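Side-chain contacts in Cwp19 (Clostridioides difficile, PDB 5OQ3), which probably cleaves peptidoglycan of the bacterial cell wall, the present chain being its TIM-barrel glycoside hydrolase domain: residues A[33-38]-A[89-94]; A[227-232]-A[240-245]. All blocks are in the same frame, centred on the assembly; numbering follows the deposited sequence.

Contact 1. Residues A[33-38]-A[89-94]; sequences STVYNL and SEYLTG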
loop_
_atom_site.group_PDB
_atom_site.type_symbol
_atom_site.label_atom_id
_atom_site.label_comp_id
_atom_site.label_asym_id
_atom_site.label_seq_id
_atom_site.Cartn_x
_atom_site.Cartn_y
_atom_site.Cartn_z
ATOM N N SER A 33 1.854 -4.455 -8.294
ATOM C CA SER A 33 2.936 -3.508 -8.084
ATOM C C SER A 33 3.608 -3.175 -9.385
ATOM O O SER A 33 3.880 -4.052 -10.216
ATOM C CB SER A 33 3.915 -4.055 -7.053
ATOM O OG SER A 33 4.901 -3.089 -6.743
ATOM N N THR A 34 3.877 -1.888 -9.567
ATOM C CA THR A 34 4.518 -1.342 -10.770
ATOM C C THR A 34 5.962 -0.883 -10.516
ATOM O O THR A 34 6.755 -0.730 -11.448
ATOM C CB THR A 34 3.696 -0.159 -11.299
ATOM O OG1 THR A 34 3.618 0.845 -10.284
ATOM C CG2 THR A 34 2.317 -0.593 -11.686
ATOM N N VAL A 35 6.335 -0.733 -9.245
ATOM C CA VAL A 35 7.710 -0.355 -8.908
ATOM C C VAL A 35 8.642 -1.479 -9.339
ATOM O O VAL A 35 8.352 -2.660 -9.124
ATOM C CB VAL A 35 7.853 -0.008 -7.403
ATOM C CG1 VAL A 35 7.798 -1.255 -6.529
ATOM C CG2 VAL A 35 9.164 0.741 -7.156
ATOM N N TYR A 36 9.721 -1.115 -10.037
ATOM C CA TYR A 36 10.630 -2.090 -10.645
ATOM C C TYR A 36 9.890 -3.092 -11.552
ATOM O O TYR A 36 10.390 -4.170 -11.814
ATOM C CB TYR A 36 11.463 -2.803 -9.587
ATOM C CG TYR A 36 12.350 -1.899 -8.811
ATOM C CD1 TYR A 36 13.328 -1.129 -9.464
ATOM C CD2 TYR A 36 12.262 -1.817 -7.424
ATOM C CE1 TYR A 36 14.173 -0.295 -8.759
ATOM C CE2 TYR A 36 13.112 -0.975 -6.712
ATOM C CZ TYR A 36 14.056 -0.221 -7.392
ATOM O OH TYR A 36 14.905 0.600 -6.713
ATOM N N ASN A 37 8.722 -2.692 -12.081
ATOM C CA ASN A 37 7.962 -3.522 -13.021
ATOM C C ASN A 37 7.671 -4.897 -12.404
ATOM O O ASN A 37 7.690 -5.894 -13.081
ATOM C CB ASN A 37 8.741 -3.607 -14.359
ATOM C CG ASN A 37 8.865 -2.246 -15.006
ATOM O OD1 ASN A 37 9.782 -1.478 -14.702
ATOM N ND2 ASN A 37 7.886 -1.897 -15.837
ATOM N N LEU A 38 7.391 -4.928 -11.100
ATOM C CA LEU A 38 7.293 -6.219 -10.386
ATOM C C LEU A 38 6.189 -7.120 -10.963
ATOM O O LEU A 38 6.439 -8.263 -11.351
ATOM C CB LEU A 38 7.056 -5.993 -8.891
ATOM C CG LEU A 38 7.004 -7.253 -8.035
ATOM C CD1 LEU A 38 8.401 -7.876 -7.961
ATOM C CD2 LEU A 38 6.407 -6.993 -6.638
ATOM N N SER A 89 5.429 8.051 -14.754
ATOM C CA SER A 89 6.319 7.085 -14.103
ATOM C C SER A 89 7.350 6.510 -15.078
ATOM O O SER A 89 7.034 6.141 -16.196
ATOM C CB SER A 89 5.508 5.930 -13.515
ATOM O OG SER A 89 6.363 4.961 -12.937
ATOM N N GLU A 90 8.587 6.405 -14.608
ATOM C CA GLU A 90 9.648 5.789 -15.376
ATOM C C GLU A 90 9.385 4.322 -15.664
ATOM O O GLU A 90 10.028 3.760 -16.558
ATOM C CB GLU A 90 10.961 5.899 -14.630
ATOM C CG GLU A 90 11.093 4.971 -13.441
ATOM C CD GLU A 90 12.099 5.451 -12.426
ATOM O OE1 GLU A 90 13.206 4.881 -12.386
ATOM O OE2 GLU A 90 11.797 6.425 -11.705
ATOM N N TYR A 91 8.460 3.683 -14.941
ATOM C CA TYR A 91 8.301 2.230 -15.152
ATOM C C TYR A 91 7.508 1.899 -16.415
ATOM O O TYR A 91 7.480 0.761 -16.815
ATOM C CB TYR A 91 7.736 1.536 -13.901
ATOM C CG TYR A 91 8.633 1.824 -12.694
ATOM C CD1 TYR A 91 9.947 1.344 -12.650
ATOM C CD2 TYR A 91 8.217 2.660 -11.661
ATOM C CE1 TYR A 91 10.784 1.669 -11.615
ATOM C CE2 TYR A 91 9.050 2.962 -10.585
ATOM C CZ TYR A 91 10.340 2.475 -10.565
ATOM O OH TYR A 91 11.185 2.792 -9.502
ATOM N N LEU A 92 6.906 2.894 -17.063
ATOM C CA LEU A 92 6.243 2.685 -18.351
ATOM C C LEU A 92 7.206 2.683 -19.531
ATOM O O LEU A 92 7.043 1.895 -20.464
ATOM C CB LEU A 92 5.167 3.767 -18.572
ATOM C CG LEU A 92 3.956 3.588 -17.627
ATOM C CD1 LEU A 92 3.164 4.878 -17.469
ATOM C CD2 LEU A 92 3.028 2.459 -18.121
ATOM N N THR A 93 8.158 3.608 -19.511
ATOM C CA THR A 93 9.086 3.830 -20.650
ATOM C C THR A 93 10.609 3.626 -20.398
ATOM O O THR A 93 11.364 3.462 -21.295
ATOM C CB THR A 93 8.938 5.268 -21.167
ATOM O OG1 THR A 93 9.327 6.166 -20.115
ATOM C CG2 THR A 93 7.491 5.513 -21.579
ATOM N N GLY A 94 10.938 3.682 -19.084
ATOM C CA GLY A 94 12.365 3.675 -18.677
ATOM C C GLY A 94 12.848 5.061 -18.281
ATOM O O GLY A 94 13.946 5.183 -17.773
#
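Tyr91 meets Val35, Tyr36 and Asn37 of the turn at 33-38. Ser89 is the N-cap of the short helix that carries it, 90-93: its OG accepts from Tyr91 N at 3.2 Å and is also hydrogen-bonded to Asp78. Glu90 folds back so that its CG sits over the centre of one face of the Tyr91 ring, while its carboxylate forms a salt bridge with Lys76. The other face of that ring lies against the turn. Tyr91 CG stands beside its backbone N (chi1 -56°), which carries the ring across to the chain from Thr34 to Tyr36. Val35 CA makes a CH-pi contact 4.1 Å from the ring centroid, and Tyr36 N comes to 3.4 Å from Tyr91 CE1. The Val35 side chain lies alongside that of Tyr91, with CG2 3.7 Å from Tyr91 OH. At the ring edge lies Asn37 OD1, 3.5 Å from Tyr91 CD1. The same amide donates from ND2 to Tyr91 O, 2.9 Å away, in a nearly straight bond (167°) on a carbonyl lone pair; ND2 also bonds Pro41 O. This is loop-to-loop packing on the C-terminal rim of a TIM barrel, between the segments that follow its first and second strands.

Contact 2. Residues A[227-232]-A[240-245]; sequences RDVKAS and VVFGVS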
loop_
_atom_site.group_PDB
_atom_site.type_symbol
_atom_site.label_atom_id
_atom_site.label_comp_id
_atom_site.label_asym_id
_atom_site.label_seq_id
_atom_site.Cartn_x
_atom_site.Cartn_y
_atom_site.Cartn_z
ATOM N N ARG A 227 -6.417 11.225 7.703
ATOM C CA ARG A 227 -7.668 11.938 7.932
ATOM C C ARG A 227 -8.032 12.824 6.768
ATOM O O ARG A 227 -9.180 12.843 6.309
ATOM C CB ARG A 227 -7.540 12.759 9.217
ATOM C CG ARG A 227 -8.772 13.531 9.603
ATOM C CD ARG A 227 -8.437 14.596 10.647
ATOM N NE ARG A 227 -7.639 15.660 10.019
ATOM C CZ ARG A 227 -7.074 16.671 10.669
ATOM N NH1 ARG A 227 -7.145 16.723 12.011
ATOM N NH2 ARG A 227 -6.433 17.638 9.997
ATOM N N ASP A 228 -7.076 13.616 6.322
ATOM C CA ASP A 228 -7.348 14.631 5.299
ATOM C C ASP A 228 -7.571 14.005 3.924
ATOM O O ASP A 228 -8.384 14.465 3.157
ATOM C CB ASP A 228 -6.184 15.631 5.225
ATOM C CG ASP A 228 -6.143 16.621 6.423
ATOM O OD1 ASP A 228 -7.065 16.589 7.286
ATOM O OD2 ASP A 228 -5.183 17.419 6.401
ATOM N N VAL A 229 -6.903 12.902 3.614
ATOM C CA VAL A 229 -7.126 12.164 2.378
ATOM C C VAL A 229 -8.536 11.561 2.412
ATOM O O VAL A 229 -9.301 11.704 1.446
ATOM C CB VAL A 229 -6.046 11.057 2.193
ATOM C CG1 VAL A 229 -6.436 10.100 1.042
ATOM C CG2 VAL A 229 -4.697 11.701 1.871
ATOM N N LYS A 230 -8.914 10.929 3.510
ATOM C CA LYS A 230 -10.256 10.383 3.614
ATOM C C LYS A 230 -11.312 11.460 3.405
ATOM O O LYS A 230 -12.271 11.272 2.649
ATOM C CB LYS A 230 -10.464 9.609 4.925
ATOM C CG LYS A 230 -11.732 8.807 4.815
ATOM C CD LYS A 230 -11.786 7.745 5.750
ATOM C CE LYS A 230 -12.240 8.304 6.983
ATOM N NZ LYS A 230 -13.706 8.478 6.904
ATOM N N ALA A 231 -11.123 12.594 4.084
ATOM C CA ALA A 231 -12.112 13.669 3.961
ATOM C C ALA A 231 -12.222 14.189 2.534
ATOM O O ALA A 231 -13.311 14.501 2.056
ATOM C CB ALA A 231 -11.786 14.798 4.921
ATOM N N SER A 232 -11.087 14.315 1.858
ATOM C CA SER A 232 -11.070 14.789 0.487
ATOM C C SER A 232 -11.860 13.835 -0.410
ATOM O O SER A 232 -12.740 14.216 -1.159
ATOM C CB SER A 232 -9.620 14.922 -0.004
ATOM O OG SER A 232 -9.592 15.156 -1.399
ATOM N N VAL A 240 -16.448 5.936 -2.580
ATOM C CA VAL A 240 -15.082 5.433 -2.787
ATOM C C VAL A 240 -14.455 5.210 -1.444
ATOM O O VAL A 240 -14.500 6.070 -0.566
ATOM C CB VAL A 240 -14.258 6.456 -3.600
ATOM C CG1 VAL A 240 -12.788 6.089 -3.603
ATOM C CG2 VAL A 240 -14.786 6.479 -5.031
ATOM N N VAL A 241 -13.883 4.018 -1.282
ATOM C CA VAL A 241 -13.276 3.608 0.020
ATOM C C VAL A 241 -11.803 4.025 0.104
ATOM O O VAL A 241 -11.121 4.136 -0.911
ATOM C CB VAL A 241 -13.454 2.111 0.282
ATOM C CG1 VAL A 241 -14.929 1.779 0.303
ATOM C CG2 VAL A 241 -12.741 1.210 -0.737
ATOM N N PHE A 242 -11.339 4.196 1.319
ATOM C CA PHE A 242 -9.943 4.518 1.595
ATOM C C PHE A 242 -9.391 3.501 2.584
ATOM O O PHE A 242 -9.959 3.286 3.677
ATOM C CB PHE A 242 -9.861 5.925 2.197
ATOM C CG PHE A 242 -8.483 6.351 2.564
ATOM C CD1 PHE A 242 -7.431 6.262 1.670
ATOM C CD2 PHE A 242 -8.204 6.845 3.824
ATOM C CE1 PHE A 242 -6.144 6.633 2.032
ATOM C CE2 PHE A 242 -6.941 7.251 4.165
ATOM C CZ PHE A 242 -5.904 7.139 3.290
ATOM N N GLY A 243 -8.275 2.901 2.221
ATOM C CA GLY A 243 -7.647 1.941 3.111
ATOM C C GLY A 243 -6.142 2.010 3.090
ATOM O O GLY A 243 -5.526 2.545 2.169
ATOM N N VAL A 244 -5.568 1.401 4.144
ATOM C CA VAL A 244 -4.132 1.386 4.308
ATOM C C VAL A 244 -3.716 -0.009 4.707
ATOM O O VAL A 244 -4.371 -0.680 5.505
ATOM C CB VAL A 244 -3.699 2.417 5.423
ATOM C CG1 VAL A 244 -2.205 2.410 5.644
ATOM C CG2 VAL A 244 -4.207 3.798 5.089
ATOM N N SER A 245 -2.555 -0.391 4.166
ATOM C CA SER A 245 -1.921 -1.647 4.486
ATOM C C SER A 245 -0.602 -1.411 5.227
ATOM O O SER A 245 0.442 -1.211 4.590
ATOM C CB SER A 245 -1.665 -2.463 3.220
ATOM O OG SER A 245 -1.060 -3.704 3.456
#
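Phe242 points from its strand at the helix and meets two consecutive residues there, Val229 and Lys230. The CH-pi contact comes from Val229: its CG1 lies over one face of the Phe242 ring, offset toward the rim, 3.9 Å from the centroid and 24° off the normal. Its nearest ring atom is Phe242 CE1, at 3.6 Å. The two side chains cross at about a right angle, and Val229 directs this methyl at the ring because CG1 is anti to its backbone N (chi1 169°). The second apolar contact is made by the root of Lys230, whose CB comes to 3.7 Å from Phe242 CD2, at an oblique approach; CG and CD stay beside it, each 4.2 Å from Phe242 CD2, before bends at chi3 and chi4 lead the ammonium end away. Phe189 packs edge-to-face with Phe242, and Leu226 and Ile233 add contacts from the same helix. The ionic interaction belongs to the helix alone: Arg227 NE and NH2 both bond Asp228 OD1, from the same face of the carboxylate. This nonpolar seam packs the helix of one beta/alpha unit on the strand opening the next, as in a TIM barrel wall.

Overall arrangement
From the N terminus, the chain passes through strand 27-32 and into the turn at 33-38, then through helix 47-63 and strand 68-74 before contact 1 closes the excursion at 89-94. The barrel proceeds through strands 118-123 and 186-189 and reaches helix 214-236, where contact 2 closes a far shorter loop, with seven residues between its segments. The two are in series, neither nested nor crossing, and do not touch: their centres are 25 Å apart and their nearest atoms about 12 Å. Contact 1 joins the loops at the C-terminal ends of the first two strands; contact 2 fastens an outer helix to the fifth strand, 241-244, in the barrel wall.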